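Local coordinates for protein GH26A (Muricauda sp. MAR_2010_75, PDB 6Q75) that is a glycoside hydrolase of family 26 that probably cleaves beta-linked polysaccharides such as mannans, as many relatives do, at residues Ala71-Gly83 with Lys98-His110. Sequence-based numbering, arbitrary orientation.
Sequences APAVWGTDFYWNG and KYHEGAIVTLMWH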
loop_
_atom_site.group_PDB
_atom_site.type_symbol
_atom_site.label_atom_id
_atom_site.label_comp_id
_atom_site.label_asym_id
_atom_site.label_seq_id
_atom_site.Cartn_x
_atom_site.Cartn_y
_atom_site.Cartn_z
ATOM N N ALA A 71 -20.238 3.302 -0.795
ATOM C CA ALA A 71 -19.123 2.490 -0.312
ATOM C C ALA A 71 -17.858 2.764 -1.135
ATOM O O ALA A 71 -17.927 2.862 -2.367
ATOM C CB ALA A 71 -19.482 1.009 -0.400
ATOM N N PRO A 72 -16.695 2.887 -0.485
ATOM C CA PRO A 72 -15.449 3.060 -1.235
ATOM C C PRO A 72 -15.211 1.910 -2.204
ATOM O O PRO A 72 -15.567 0.763 -1.933
ATOM C CB PRO A 72 -14.376 3.083 -0.142
ATOM C CG PRO A 72 -15.132 3.535 1.114
ATOM C CD PRO A 72 -16.501 2.966 0.976
ATOM N N ALA A 73 -14.602 2.239 -3.349
ATOM C CA ALA A 73 -14.206 1.199 -4.299
ATOM C C ALA A 73 -13.058 0.359 -3.754
ATOM O O ALA A 73 -12.981 -0.841 -4.037
ATOM C CB ALA A 73 -13.802 1.810 -5.642
ATOM N N VAL A 74 -12.139 0.977 -3.011
ATOM C CA VAL A 74 -10.942 0.297 -2.524
ATOM C C VAL A 74 -11.046 0.132 -1.015
ATOM O O VAL A 74 -11.308 1.100 -0.284
ATOM C CB VAL A 74 -9.657 1.048 -2.919
ATOM C CG1 VAL A 74 -8.440 0.462 -2.221
ATOM C CG2 VAL A 74 -9.479 1.021 -4.448
ATOM N N TRP A 75 -10.818 -1.103 -0.560
ATOM C CA TRP A 75 -10.859 -1.505 0.836
ATOM C C TRP A 75 -9.436 -1.848 1.249
ATOM O O TRP A 75 -8.787 -2.656 0.576
ATOM C CB TRP A 75 -11.767 -2.733 0.996
ATOM C CG TRP A 75 -11.785 -3.385 2.373
ATOM C CD1 TRP A 75 -12.630 -3.077 3.401
ATOM C CD2 TRP A 75 -10.935 -4.443 2.856
ATOM N NE1 TRP A 75 -12.369 -3.871 4.491
ATOM C CE2 TRP A 75 -11.329 -4.717 4.187
ATOM C CE3 TRP A 75 -9.891 -5.190 2.291
ATOM C CZ2 TRP A 75 -10.721 -5.701 4.965
ATOM C CZ3 TRP A 75 -9.273 -6.177 3.083
ATOM C CH2 TRP A 75 -9.698 -6.419 4.400
ATOM N N GLY A 76 -8.955 -1.256 2.333
ATOM C CA GLY A 76 -7.592 -1.506 2.791
ATOM C C GLY A 76 -7.481 -1.859 4.261
ATOM O O GLY A 76 -8.219 -1.338 5.093
ATOM N N THR A 77 -6.579 -2.789 4.564
ATOM C CA THR A 77 -6.145 -2.944 5.954
ATOM C C THR A 77 -4.681 -3.385 5.926
ATOM O O THR A 77 -3.987 -3.182 4.921
ATOM C CB THR A 77 -7.096 -3.855 6.767
ATOM O OG1 THR A 77 -6.768 -3.752 8.178
ATOM C CG2 THR A 77 -7.046 -5.318 6.311
ATOM N N ASP A 78 -4.198 -3.922 7.057
ATOM C CA ASP A 78 -2.773 -3.960 7.386
ATOM C C ASP A 78 -2.497 -5.238 8.166
ATOM O O ASP A 78 -3.265 -5.589 9.070
ATOM C CB ASP A 78 -2.448 -2.689 8.201
ATOM C CG ASP A 78 -1.007 -2.568 8.701
ATOM O OD1 ASP A 78 -0.096 -3.380 8.417
ATOM O OD2 ASP A 78 -0.774 -1.525 9.369
ATOM N N PHE A 79 -1.423 -5.939 7.809
ATOM C CA PHE A 79 -1.071 -7.176 8.491
ATOM C C PHE A 79 -0.379 -6.949 9.837
ATOM O O PHE A 79 -0.026 -7.923 10.515
ATOM C CB PHE A 79 -0.179 -8.027 7.588
ATOM C CG PHE A 79 -0.942 -8.892 6.617
ATOM C CD1 PHE A 79 -1.511 -10.098 7.028
ATOM C CD2 PHE A 79 -1.060 -8.525 5.285
ATOM C CE1 PHE A 79 -2.214 -10.902 6.147
ATOM C CE2 PHE A 79 -1.751 -9.342 4.372
ATOM C CZ PHE A 79 -2.326 -10.537 4.809
ATOM N N TYR A 80 -0.197 -5.692 10.238
ATOM C CA TYR A 80 0.494 -5.348 11.477
ATOM C C TYR A 80 0.091 -6.239 12.650
ATOM O O TYR A 80 -1.054 -6.210 13.112
ATOM C CB TYR A 80 0.214 -3.882 11.817
ATOM C CG TYR A 80 1.003 -3.315 12.975
ATOM C CD1 TYR A 80 2.152 -3.947 13.466
ATOM C CD2 TYR A 80 0.622 -2.114 13.559
ATOM C CE1 TYR A 80 2.870 -3.388 14.541
ATOM C CE2 TYR A 80 1.324 -1.569 14.617
ATOM C CZ TYR A 80 2.446 -2.196 15.100
ATOM O OH TYR A 80 3.135 -1.620 16.166
ATOM N N TRP A 81 1.034 -7.034 13.140
ATOM C CA TRP A 81 0.790 -7.878 14.303
ATOM C C TRP A 81 1.180 -7.062 15.530
ATOM O O TRP A 81 2.297 -7.136 16.042
ATOM C CB TRP A 81 1.592 -9.169 14.185
ATOM C CG TRP A 81 1.329 -10.175 15.200
ATOM C CD1 TRP A 81 0.778 -10.006 16.448
ATOM C CD2 TRP A 81 1.657 -11.555 15.087
ATOM N NE1 TRP A 81 0.739 -11.221 17.111
ATOM C CE2 TRP A 81 1.278 -12.180 16.294
ATOM C CE3 TRP A 81 2.234 -12.324 14.076
ATOM C CZ2 TRP A 81 1.462 -13.551 16.515
ATOM C CZ3 TRP A 81 2.422 -13.692 14.301
ATOM C CH2 TRP A 81 2.028 -14.281 15.508
ATOM N N ASN A 82 0.242 -6.234 15.987
ATOM C CA ASN A 82 0.512 -5.367 17.126
ATOM C C ASN A 82 -0.121 -5.855 18.415
ATOM O O ASN A 82 0.210 -5.323 19.475
ATOM C CB ASN A 82 0.011 -3.939 16.843
ATOM C CG ASN A 82 -1.485 -3.891 16.622
ATOM O OD1 ASN A 82 -2.032 -4.624 15.795
ATOM N ND2 ASN A 82 -2.152 -3.004 17.334
ATOM N N GLY A 83 -1.023 -6.834 18.351
ATOM C CA GLY A 83 -1.682 -7.374 19.515
ATOM C C GLY A 83 -1.263 -8.805 19.784
ATOM O O GLY A 83 -0.313 -9.328 19.193
ATOM N N LYS A 98 -15.109 -8.706 1.338
ATOM C CA LYS A 98 -15.155 -7.427 0.627
ATOM C C LYS A 98 -14.986 -7.620 -0.873
ATOM O O LYS A 98 -15.710 -7.008 -1.666
ATOM C CB LYS A 98 -14.100 -6.473 1.184
ATOM C CG LYS A 98 -14.511 -5.856 2.502
ATOM C CD LYS A 98 -15.542 -4.751 2.275
ATOM C CE LYS A 98 -16.243 -4.358 3.557
ATOM N NZ LYS A 98 -17.275 -5.334 3.973
ATOM N N TYR A 99 -14.073 -8.507 -1.278
ATOM C CA TYR A 99 -13.932 -8.854 -2.685
ATOM C C TYR A 99 -15.241 -9.422 -3.233
ATOM O O TYR A 99 -15.681 -9.058 -4.332
ATOM C CB TYR A 99 -12.780 -9.862 -2.851
ATOM C CG TYR A 99 -12.524 -10.219 -4.289
ATOM C CD1 TYR A 99 -12.101 -9.250 -5.182
ATOM C CD2 TYR A 99 -12.760 -11.498 -4.764
ATOM C CE1 TYR A 99 -11.878 -9.545 -6.500
ATOM C CE2 TYR A 99 -12.541 -11.814 -6.101
ATOM C CZ TYR A 99 -12.099 -10.826 -6.963
ATOM O OH TYR A 99 -11.883 -11.094 -8.294
ATOM N N HIS A 100 -15.894 -10.295 -2.463
ATOM C CA HIS A 100 -17.176 -10.846 -2.881
ATOM C C HIS A 100 -18.257 -9.780 -2.954
ATOM O O HIS A 100 -19.272 -9.981 -3.628
ATOM C CB HIS A 100 -17.614 -11.949 -1.932
ATOM C CG HIS A 100 -16.843 -13.220 -2.106
ATOM N ND1 HIS A 100 -16.019 -13.442 -3.188
ATOM C CD2 HIS A 100 -16.808 -14.349 -1.363
ATOM C CE1 HIS A 100 -15.486 -14.649 -3.090
ATOM N NE2 HIS A 100 -15.942 -15.216 -1.986
ATOM N N GLU A 101 -18.105 -8.700 -2.200
ATOM C CA GLU A 101 -19.021 -7.572 -2.289
ATOM C C GLU A 101 -18.706 -6.641 -3.450
ATOM O O GLU A 101 -19.484 -5.716 -3.699
ATOM C CB GLU A 101 -19.022 -6.816 -0.950
ATOM C CG GLU A 101 -19.782 -7.612 0.111
ATOM C CD GLU A 101 -19.313 -7.326 1.531
ATOM O OE1 GLU A 101 -18.631 -6.302 1.729
ATOM O OE2 GLU A 101 -19.591 -8.154 2.437
ATOM N N GLY A 102 -17.582 -6.830 -4.138
ATOM C CA GLY A 102 -17.235 -6.008 -5.277
ATOM C C GLY A 102 -16.168 -4.968 -5.043
ATOM O O GLY A 102 -15.935 -4.143 -5.934
ATOM N N ALA A 103 -15.518 -4.971 -3.874
ATOM C CA ALA A 103 -14.467 -4.013 -3.574
ATOM C C ALA A 103 -13.128 -4.471 -4.145
ATOM O O ALA A 103 -12.895 -5.659 -4.404
ATOM C CB ALA A 103 -14.318 -3.827 -2.060
ATOM N N ILE A 104 -12.246 -3.508 -4.352
ATOM C CA ILE A 104 -10.860 -3.776 -4.736
ATOM C C ILE A 104 -10.033 -3.784 -3.459
ATOM O O ILE A 104 -10.187 -2.896 -2.618
ATOM C CB ILE A 104 -10.357 -2.730 -5.747
ATOM C CG1 ILE A 104 -11.130 -2.855 -7.077
ATOM C CG2 ILE A 104 -8.869 -2.868 -6.000
ATOM C CD1 ILE A 104 -10.980 -1.635 -7.985
ATOM N N VAL A 105 -9.187 -4.812 -3.273
ATOM C CA VAL A 105 -8.532 -5.050 -1.983
ATOM C C VAL A 105 -7.097 -4.549 -2.023
ATOM O O VAL A 105 -6.333 -4.903 -2.928
ATOM C CB VAL A 105 -8.546 -6.548 -1.622
ATOM C CG1 VAL A 105 -7.584 -6.833 -0.424
ATOM C CG2 VAL A 105 -9.942 -7.013 -1.347
ATOM N N THR A 106 -6.699 -3.764 -1.010
ATOM C CA THR A 106 -5.293 -3.416 -0.835
ATOM C C THR A 106 -4.835 -3.796 0.572
ATOM O O THR A 106 -5.592 -3.677 1.538
ATOM C CB THR A 106 -5.013 -1.905 -1.122
ATOM O OG1 THR A 106 -3.603 -1.668 -1.018
ATOM C CG2 THR A 106 -5.779 -0.956 -0.173
ATOM N N LEU A 107 -3.610 -4.317 0.673
ATOM C CA LEU A 107 -3.054 -4.747 1.956
ATOM C C LEU A 107 -1.634 -4.215 2.105
ATOM O O LEU A 107 -0.869 -4.169 1.133
ATOM C CB LEU A 107 -3.054 -6.290 2.073
ATOM C CG LEU A 107 -4.476 -6.875 2.050
ATOM C CD1 LEU A 107 -4.416 -8.412 1.947
ATOM C CD2 LEU A 107 -5.272 -6.438 3.289
ATOM N N MET A 108 -1.308 -3.773 3.320
ATOM C CA MET A 108 0.025 -3.326 3.698
ATOM C C MET A 108 0.514 -4.169 4.879
ATOM O O MET A 108 -0.158 -5.112 5.322
ATOM C CB MET A 108 0.023 -1.833 4.049
ATOM C CG MET A 108 -0.841 -1.524 5.270
ATOM S SD MET A 108 -1.089 0.245 5.532
ATOM C CE MET A 108 0.614 0.809 5.677
ATOM N N TRP A 109 1.674 -3.795 5.420
ATOM C CA TRP A 109 2.329 -4.661 6.397
ATOM C C TRP A 109 3.320 -3.887 7.251
ATOM O O TRP A 109 4.532 -3.951 7.012
ATOM C CB TRP A 109 3.024 -5.819 5.679
ATOM C CG TRP A 109 3.649 -6.873 6.590
ATOM C CD1 TRP A 109 3.243 -7.229 7.852
ATOM C CD2 TRP A 109 4.822 -7.651 6.311
ATOM N NE1 TRP A 109 4.074 -8.232 8.354
ATOM C CE2 TRP A 109 5.058 -8.482 7.434
ATOM C CE3 TRP A 109 5.683 -7.738 5.210
ATOM C CZ2 TRP A 109 6.132 -9.410 7.487
ATOM C CZ3 TRP A 109 6.755 -8.640 5.272
ATOM C CH2 TRP A 109 6.967 -9.452 6.408
ATOM N N HIS A 110 2.836 -3.128 8.230
ATOM C CA HIS A 110 3.749 -2.716 9.292
ATOM C C HIS A 110 4.289 -3.973 9.975
ATOM O O HIS A 110 3.551 -4.929 10.244
ATOM C CB HIS A 110 3.065 -1.843 10.326
ATOM C CG HIS A 110 2.749 -0.460 9.848
ATOM N ND1 HIS A 110 1.474 -0.071 9.499
ATOM C CD2 HIS A 110 3.539 0.632 9.689
ATOM C CE1 HIS A 110 1.488 1.208 9.153
ATOM N NE2 HIS A 110 2.726 1.661 9.267
HETATM O O HOH W 1 3.469 -7.202 11.786
#
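Trp75 packs its indole against Lys98, Val105 and Leu107 on the helix-facing side of two parallel strands, 74-78 and 104-108, which with helix 88-100 make one beta-alpha-beta crossover of the (beta/alpha)8 barrel of this family. CG of Lys98 sits over one face, 3.5 Å from the centroid of the five-membered ring, while Val105 CG1 meets the indole edge in its plane. Farther along, Leu107 offers CD2 to Thr77 CG2 and CD1 to Phe79 CE2 (3.7 Å each). On the barrel-interior side, Thr106 CG2 lies 3.5 Å from Gly76 CA, where a side chain on the glycine would collide with it. Backbone bonds zip the strands from Ile104 N to Ala73 O through to Phe79 N to Met108 O, with a weak one from Thr77 N to Thr106 O.

At the C-terminal ends of the strands, Asp78, with CG anti to its own N (chi1 177°), reaches His110, whose side chain lies about 3 Å from a bound Tris, probably from the crystallisation liquor. Asp78 OD1 takes both His110 N and, from above the carboxylate plane, Tyr80 N. A lysine in place of Asp78 would probably leave these N-H groups and His110 ND1 without their acceptors. His110 ND1 meets OD2 of Asp78 on its syn side at 2.7 Å, nearly straight at 173°.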